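PDB 4R4X: pngf-ii from Elizabethkingia meningoseptica, which probably cleaves N-linked glycans from glycoproteins as a peptide:N-glycosidase, hydrolysing the bond between the sugar and its asparagine. Local coordinates for residues Thr215-Ile226 with Leu339-Ile350. Residues are numbered along the deposited sequence; the frame is centred on the assembly and turned at random. Where two conformers were deposited one is given.
Sequences TIILKKVKIPEI and LSGKEILIGAFI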
ATOM      1  N   THR A 215     -24.807   1.533  -0.553  1.00 12.94           N
ATOM      2  CA  THR A 215     -23.783   1.978   0.398  1.00 12.82           C
ATOM      3  C   THR A 215     -22.680   0.945   0.649  1.00 12.33           C
ATOM      4  O   THR A 215     -21.651   1.263   1.247  1.00 11.71           O
ATOM      5  CB  THR A 215     -24.415   2.381   1.732  1.00 13.03           C
ATOM      6  OG1 THR A 215     -25.129   1.275   2.289  1.00 13.67           O
ATOM      7  CG2 THR A 215     -25.346   3.557   1.548  1.00 12.96           C
ATOM      8  N   ILE A 216     -22.893  -0.278   0.176  1.00 12.58           N
ATOM      9  CA  ILE A 216     -21.922  -1.374   0.321  1.00 13.53           C
ATOM     10  C   ILE A 216     -21.671  -1.998  -1.046  1.00 13.88           C
ATOM     11  O   ILE A 216     -22.627  -2.377  -1.734  1.00 13.64           O
ATOM     12  CB  ILE A 216     -22.460  -2.472   1.244  1.00 13.79           C
ATOM     13  CG1 ILE A 216     -22.910  -1.895   2.596  1.00 13.90           C
ATOM     14  CG2 ILE A 216     -21.419  -3.557   1.454  1.00 14.00           C
ATOM     15  CD1 ILE A 216     -23.890  -2.796   3.340  1.00 14.25           C
ATOM     16  N   ILE A 217     -20.407  -2.049  -1.452  1.00 13.74           N
ATOM     17  CA  ILE A 217     -20.002  -2.771  -2.650  1.00 14.50           C
ATOM     18  C   ILE A 217     -19.048  -3.916  -2.272  1.00 15.55           C
ATOM     19  O   ILE A 217     -18.142  -3.743  -1.434  1.00 15.53           O
ATOM     20  CB  ILE A 217     -19.372  -1.849  -3.725  1.00 14.34           C
ATOM     21  CG1 ILE A 217     -18.141  -1.111  -3.194  1.00 14.85           C
ATOM     22  CG2 ILE A 217     -20.404  -0.831  -4.214  1.00 15.43           C
ATOM     23  CD1 ILE A 217     -17.526  -0.150  -4.190  1.00 14.65           C
ATOM     24  N   LEU A 218     -19.211  -5.063  -2.925  1.00 15.33           N
ATOM     25  CA  LEU A 218     -18.519  -6.291  -2.511  1.00 17.13           C
ATOM     26  C   LEU A 218     -18.112  -7.120  -3.724  1.00 16.84           C
ATOM     27  O   LEU A 218     -18.863  -7.199  -4.681  1.00 16.65           O
ATOM     28  CB  LEU A 218     -19.473  -7.124  -1.654  1.00 19.15           C
ATOM     29  CG  LEU A 218     -18.840  -8.280  -0.884  1.00 21.70           C
ATOM     30  CD1 LEU A 218     -18.099  -7.729   0.310  1.00 22.53           C
ATOM     31  CD2 LEU A 218     -19.868  -9.285  -0.376  1.00 23.01           C
ATOM     32  N   LYS A 219     -16.942  -7.744  -3.682  1.00 16.26           N
ATOM     33  CA  LYS A 219     -16.592  -8.720  -4.707  1.00 17.37           C
ATOM     34  C   LYS A 219     -15.727  -9.827  -4.135  1.00 17.55           C
ATOM     35  O   LYS A 219     -15.242  -9.737  -2.997  1.00 16.84           O
ATOM     36  CB  LYS A 219     -15.906  -8.065  -5.905  1.00 17.70           C
ATOM     37  CG  LYS A 219     -14.567  -7.439  -5.633  1.00 18.64           C
ATOM     38  CD  LYS A 219     -13.711  -7.256  -6.901  1.00 19.74           C
ATOM     39  CE  LYS A 219     -14.435  -6.566  -8.030  1.00 19.45           C
ATOM     40  NZ  LYS A 219     -13.548  -6.330  -9.201  1.00 19.24           N
ATOM     41  N   LYS A 220     -15.560 -10.876  -4.929  1.00 18.37           N
ATOM     42  CA  LYS A 220     -14.645 -11.954  -4.589  1.00 20.17           C
ATOM     43  C   LYS A 220     -13.324 -11.678  -5.290  1.00 20.33           C
ATOM     44  O   LYS A 220     -13.305 -11.320  -6.487  1.00 19.31           O
ATOM     45  CB  LYS A 220     -15.187 -13.310  -5.043  1.00 23.44           C
ATOM     46  CG  LYS A 220     -16.395 -13.812  -4.286  1.00 27.06           C
ATOM     47  CD  LYS A 220     -16.709 -15.284  -4.574  1.00 30.97           C
ATOM     48  CE  LYS A 220     -16.910 -15.529  -6.066  1.00 33.95           C
ATOM     49  NZ  LYS A 220     -17.776 -16.713  -6.366  1.00 38.79           N
ATOM     50  N   VAL A 221     -12.223 -11.792  -4.557  1.00 18.40           N
ATOM     51  CA  VAL A 221     -10.902 -11.634  -5.143  1.00 18.20           C
ATOM     52  C   VAL A 221      -9.973 -12.762  -4.685  1.00 18.76           C
ATOM     53  O   VAL A 221     -10.004 -13.171  -3.522  1.00 16.76           O
ATOM     54  CB  VAL A 221     -10.257 -10.253  -4.838  1.00 19.10           C
ATOM     55  CG1 VAL A 221     -11.167  -9.131  -5.277  1.00 19.05           C
ATOM     56  CG2 VAL A 221      -9.944 -10.086  -3.369  1.00 21.25           C
ATOM     57  N   LYS A 222      -9.156 -13.265  -5.607  1.00 18.64           N
ATOM     58  CA  LYS A 222      -8.241 -14.335  -5.280  1.00 21.21           C
ATOM     59  C   LYS A 222      -6.895 -13.767  -4.804  1.00 18.71           C
ATOM     60  O   LYS A 222      -6.273 -12.988  -5.483  1.00 18.23           O
ATOM     61  CB  LYS A 222      -8.058 -15.287  -6.471  1.00 24.09           C
ATOM     62  CG  LYS A 222      -7.092 -16.436  -6.170  1.00 29.45           C
ATOM     63  CD  LYS A 222      -7.407 -17.144  -4.846  1.00 32.91           C
ATOM     64  CE  LYS A 222      -6.621 -18.441  -4.662  1.00 35.85           C
ATOM     65  NZ  LYS A 222      -5.179 -18.178  -4.399  1.00 37.21           N
ATOM     66  N   ILE A 223      -6.487 -14.144  -3.600  1.00 17.73           N
ATOM     67  CA  ILE A 223      -5.231 -13.709  -3.013  1.00 16.15           C
ATOM     68  C   ILE A 223      -4.237 -14.848  -3.098  1.00 16.54           C
ATOM     69  O   ILE A 223      -4.536 -15.954  -2.637  1.00 14.84           O
ATOM     70  CB  ILE A 223      -5.407 -13.361  -1.521  1.00 16.77           C
ATOM     71  CG1 ILE A 223      -6.569 -12.376  -1.340  1.00 17.27           C
ATOM     72  CG2 ILE A 223      -4.102 -12.826  -0.921  1.00 16.03           C
ATOM     73  CD1 ILE A 223      -6.358 -11.055  -2.055  1.00 17.66           C
ATOM     74  N   PRO A 224      -3.048 -14.588  -3.676  1.00 16.87           N
ATOM     75  CA  PRO A 224      -2.052 -15.654  -3.755  1.00 17.84           C
ATOM     76  C   PRO A 224      -1.551 -16.039  -2.382  1.00 17.62           C
ATOM     77  O   PRO A 224      -1.836 -15.336  -1.387  1.00 16.44           O
ATOM     78  CB  PRO A 224      -0.933 -15.026  -4.592  1.00 17.90           C
ATOM     79  CG  PRO A 224      -1.047 -13.580  -4.316  1.00 17.79           C
ATOM     80  CD  PRO A 224      -2.535 -13.331  -4.257  1.00 17.40           C
ATOM     81  N   GLU A 225      -0.808 -17.141  -2.314  1.00 18.27           N
ATOM     82  CA  GLU A 225      -0.120 -17.471  -1.089  1.00 18.78           C
ATOM     83  C   GLU A 225       0.848 -16.334  -0.785  1.00 18.16           C
ATOM     84  O   GLU A 225       1.572 -15.883  -1.659  1.00 17.95           O
ATOM     85  CB  GLU A 225       0.651 -18.783  -1.195  1.00 21.71           C
ATOM     86  CG  GLU A 225       1.396 -19.134   0.085  1.00 24.74           C
ATOM     87  CD  GLU A 225       2.241 -20.401  -0.036  1.00 27.68           C
ATOM     88  OE1 GLU A 225       2.996 -20.719   0.923  1.00 29.42           O
ATOM     89  OE2 GLU A 225       2.164 -21.064  -1.088  1.00 29.74           O
ATOM     90  N   ILE A 226       0.840 -15.854   0.451  1.00 16.63           N
ATOM     91  CA  ILE A 226       1.800 -14.850   0.822  0.50 17.89           C
ATOM     92  C   ILE A 226       2.594 -15.374   2.040  1.00 17.84           C
ATOM     93  O   ILE A 226       2.050 -15.649   3.110  1.00 18.47           O
ATOM     94  CB  ILE A 226       1.158 -13.431   0.940  0.50 18.14           C
ATOM     95  CG1 ILE A 226       1.081 -12.932   2.350  0.50 18.83           C
ATOM     96  CG2 ILE A 226      -0.237 -13.347   0.344  0.50 18.49           C
ATOM     97  CD1 ILE A 226       2.264 -12.099   2.710  0.50 19.25           C
ATOM     98  N   LEU A 339      -5.716 -13.678   5.001  1.00 17.93           N
ATOM     99  CA  LEU A 339      -5.765 -13.351   3.553  1.00 17.45           C
ATOM    100  C   LEU A 339      -5.074 -14.354   2.650  1.00 17.11           C
ATOM    101  O   LEU A 339      -5.514 -14.573   1.524  1.00 17.69           O
ATOM    102  CB  LEU A 339      -5.129 -11.988   3.310  1.00 17.65           C
ATOM    103  CG  LEU A 339      -5.803 -10.776   3.957  1.00 17.83           C
ATOM    104  CD1 LEU A 339      -4.816  -9.613   3.975  1.00 18.44           C
ATOM    105  CD2 LEU A 339      -7.063 -10.407   3.207  1.00 19.13           C
ATOM    106  N   SER A 340      -3.984 -14.948   3.129  1.00 17.31           N
ATOM    107  CA  SER A 340      -3.078 -15.718   2.277  1.00 17.67           C
ATOM    108  C   SER A 340      -3.798 -16.880   1.589  1.00 18.34           C
ATOM    109  O   SER A 340      -4.494 -17.670   2.242  1.00 16.84           O
ATOM    110  CB  SER A 340      -1.901 -16.262   3.102  1.00 17.75           C
ATOM    111  OG  SER A 340      -0.937 -16.848   2.255  1.00 17.02           O
ATOM    112  N   GLY A 341      -3.651 -16.946   0.269  1.00 18.65           N
ATOM    113  CA  GLY A 341      -4.075 -18.103  -0.517  1.00 20.33           C
ATOM    114  C   GLY A 341      -5.573 -18.372  -0.519  1.00 21.89           C
ATOM    115  O   GLY A 341      -5.985 -19.511  -0.689  1.00 24.50           O
ATOM    116  N   LYS A 342      -6.381 -17.344  -0.294  1.00 22.24           N
ATOM    117  CA  LYS A 342      -7.822 -17.497  -0.207  1.00 23.84           C
ATOM    118  C   LYS A 342      -8.503 -16.693  -1.278  1.00 22.12           C
ATOM    119  O   LYS A 342      -8.014 -15.636  -1.693  1.00 20.68           O
ATOM    120  CB  LYS A 342      -8.357 -16.970   1.115  1.00 26.37           C
ATOM    121  CG  LYS A 342      -7.959 -17.763   2.336  1.00 29.46           C
ATOM    122  CD  LYS A 342      -8.948 -17.508   3.448  1.00 31.33           C
ATOM    123  CE  LYS A 342      -8.787 -18.525   4.560  1.00 34.01           C
ATOM    124  NZ  LYS A 342      -7.840 -18.033   5.579  1.00 35.52           N
ATOM    125  N   GLU A 343      -9.668 -17.177  -1.681  1.00 21.36           N
ATOM    126  CA  GLU A 343     -10.604 -16.343  -2.411  1.00 22.91           C
ATOM    127  C   GLU A 343     -11.435 -15.638  -1.335  1.00 22.43           C
ATOM    128  O   GLU A 343     -12.186 -16.278  -0.578  1.00 23.90           O
ATOM    129  CB  GLU A 343     -11.474 -17.176  -3.363  1.00 25.13           C
ATOM    130  CG  GLU A 343     -12.423 -16.318  -4.187  1.00 28.52           C
ATOM    131  CD  GLU A 343     -13.108 -17.100  -5.306  1.00 31.89           C
ATOM    132  OE1 GLU A 343     -13.442 -18.290  -5.100  1.00 37.59           O
ATOM    133  OE2 GLU A 343     -13.309 -16.509  -6.384  1.00 32.56           O
ATOM    134  N   ILE A 344     -11.274 -14.330  -1.229  1.00 19.30           N
ATOM    135  CA  ILE A 344     -11.898 -13.572  -0.131  1.00 18.87           C
ATOM    136  C   ILE A 344     -13.044 -12.741  -0.645  1.00 17.97           C
ATOM    137  O   ILE A 344     -13.030 -12.321  -1.813  1.00 17.27           O
ATOM    138  CB  ILE A 344     -10.878 -12.650   0.558  1.00 19.66           C
ATOM    139  CG1 ILE A 344     -10.421 -11.515  -0.375  1.00 19.89           C
ATOM    140  CG2 ILE A 344      -9.707 -13.470   1.048  1.00 20.33           C
ATOM    141  CD1 ILE A 344      -9.410 -10.546   0.223  1.00 21.22           C
ATOM    142  N   LEU A 345     -14.045 -12.539   0.204  1.00 17.21           N
ATOM    143  CA  LEU A 345     -15.051 -11.522  -0.019  1.00 18.01           C
ATOM    144  C   LEU A 345     -14.535 -10.218   0.601  1.00 17.45           C
ATOM    145  O   LEU A 345     -14.372 -10.138   1.831  1.00 16.22           O
ATOM    146  CB  LEU A 345     -16.376 -11.907   0.643  1.00 19.46           C
ATOM    147  CG  LEU A 345     -17.086 -13.124   0.046  1.00 20.51           C
ATOM    148  CD1 LEU A 345     -18.154 -13.642   1.000  1.00 21.71           C
ATOM    149  CD2 LEU A 345     -17.716 -12.758  -1.291  1.00 21.97           C
ATOM    150  N   ILE A 346     -14.326  -9.215  -0.252  1.00 16.62           N
ATOM    151  CA  ILE A 346     -13.789  -7.907   0.145  1.00 16.17           C
ATOM    152  C   ILE A 346     -14.734  -6.787  -0.302  1.00 15.77           C
ATOM    153  O   ILE A 346     -15.271  -6.805  -1.421  1.00 15.57           O
ATOM    154  CB  ILE A 346     -12.343  -7.684  -0.361  1.00 16.34           C
ATOM    155  CG1 ILE A 346     -11.827  -6.273  -0.001  1.00 16.62           C
ATOM    156  CG2 ILE A 346     -12.240  -7.884  -1.869  1.00 17.30           C
ATOM    157  CD1 ILE A 346     -10.320  -6.157  -0.056  1.00 16.59           C
ATOM    158  N   GLY A 347     -14.972  -5.836   0.599  1.00 14.07           N
ATOM    159  CA  GLY A 347     -15.944  -4.787   0.333  1.00 14.21           C
ATOM    160  C   GLY A 347     -15.558  -3.424   0.835  1.00 13.33           C
ATOM    161  O   GLY A 347     -14.586  -3.248   1.567  1.00 11.78           O
ATOM    162  N   ALA A 348     -16.332  -2.443   0.397  1.00 13.47           N
ATOM    163  CA  ALA A 348     -16.169  -1.094   0.883  1.00 13.34           C
ATOM    164  C   ALA A 348     -17.550  -0.576   1.238  1.00 13.13           C
ATOM    165  O   ALA A 348     -18.527  -0.909   0.571  1.00 13.88           O
ATOM    166  CB  ALA A 348     -15.518  -0.239  -0.179  1.00 13.24           C
ATOM    167  N   PHE A 349     -17.618   0.186   2.325  1.00 12.76           N
ATOM    168  CA  PHE A 349     -18.847   0.785   2.830  1.00 13.16           C
ATOM    169  C   PHE A 349     -18.599   2.264   3.035  1.00 12.95           C
ATOM    170  O   PHE A 349     -17.572   2.644   3.592  1.00 12.43           O
ATOM    171  CB  PHE A 349     -19.237   0.138   4.171  1.00 13.21           C
ATOM    172  CG  PHE A 349     -20.205   0.932   5.013  1.00 14.14           C
ATOM    173  CD1 PHE A 349     -21.548   1.032   4.675  1.00 14.47           C
ATOM    174  CD2 PHE A 349     -19.783   1.534   6.194  1.00 14.88           C
ATOM    175  CE1 PHE A 349     -22.431   1.746   5.475  1.00 14.72           C
ATOM    176  CE2 PHE A 349     -20.664   2.229   7.012  1.00 14.67           C
ATOM    177  CZ  PHE A 349     -21.990   2.337   6.658  1.00 14.71           C
ATOM    178  N   ILE A 350     -19.523   3.092   2.559  1.00 13.55           N
ATOM    179  CA  ILE A 350     -19.615   4.486   3.006  1.00 13.65           C
ATOM    180  C   ILE A 350     -21.092   4.769   3.310  1.00 14.01           C
ATOM    181  O   ILE A 350     -21.931   4.808   2.405  1.00 14.20           O
ATOM    182  CB  ILE A 350     -19.071   5.489   1.966  1.00 13.74           C
ATOM    183  CG1 ILE A 350     -17.599   5.195   1.646  1.00 13.84           C
ATOM    184  CG2 ILE A 350     -19.223   6.910   2.516  1.00 14.11           C
ATOM    185  CD1 ILE A 350     -17.030   5.989   0.486  1.00 14.34           C
TER
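The ring of Phe-349 meets Ile-216 and the backbone of Thr-215 obliquely: its CD1 lies 3.8 Å from Ile-216 CG1, and Thr-215 O approaches the same ring corner. Val-388 and Glu-390 also touch this ring. The carboxylate of Glu-343, carried out on an extended chain, lies across the aliphatic part of Lys-220, with OE2 4.5 Å from NZ, too far apart for a salt bridge; long polar chains suit this exposed patch. Lys-220 CG also presses on Leu-345 CD2 at 3.4 Å, the two chains running side by side.

Between Phe-349 and Leu-345, Gly-347 leaves room for Leu-218. Leu-218 turns its CG away from the backbone N (chi1 -167°), which carries CD1 over the opposite backbone, 3.6 Å from Gly-347 CA; the absence of a side chain there lets the leucine methyl lie directly on the backbone.

The face that carries Ile-217, Val-221, Ile-344 and Ile-346 is mainly apolar and rich in beta-branched residues. Val-221 CG2 packs tightly against both Ile-344 CG1, at 3.4 Å, and Ile-346 CG2. Ile-223 CG1 continues the row against Ile-344 CD1, and the small Ala-348 sits beside Ile-217.

Backbone bonds pair Ile-217 with Ala-348, Lys-219 with Ile-346 and Val-221 with Ile-344, two bonds each. Past them, the type II turn 339-342 places Gly-341, with its positive phi, against the chain, and its N donates to Pro-224 O from above the carbonyl plane. Ser-340 OG receives the N-H of Ile-226 almost straight (2.7 Å, 177°), tying down the chain beyond the strand.

These neighbouring antiparallel strands lie near the 209-211 edge of a long sheet that continues into the C-terminal domain; with strands 186-196 and 358-367 against their apolar face, they are consistent with the jelly-roll beta sandwich of the PNGase F N-terminal domain.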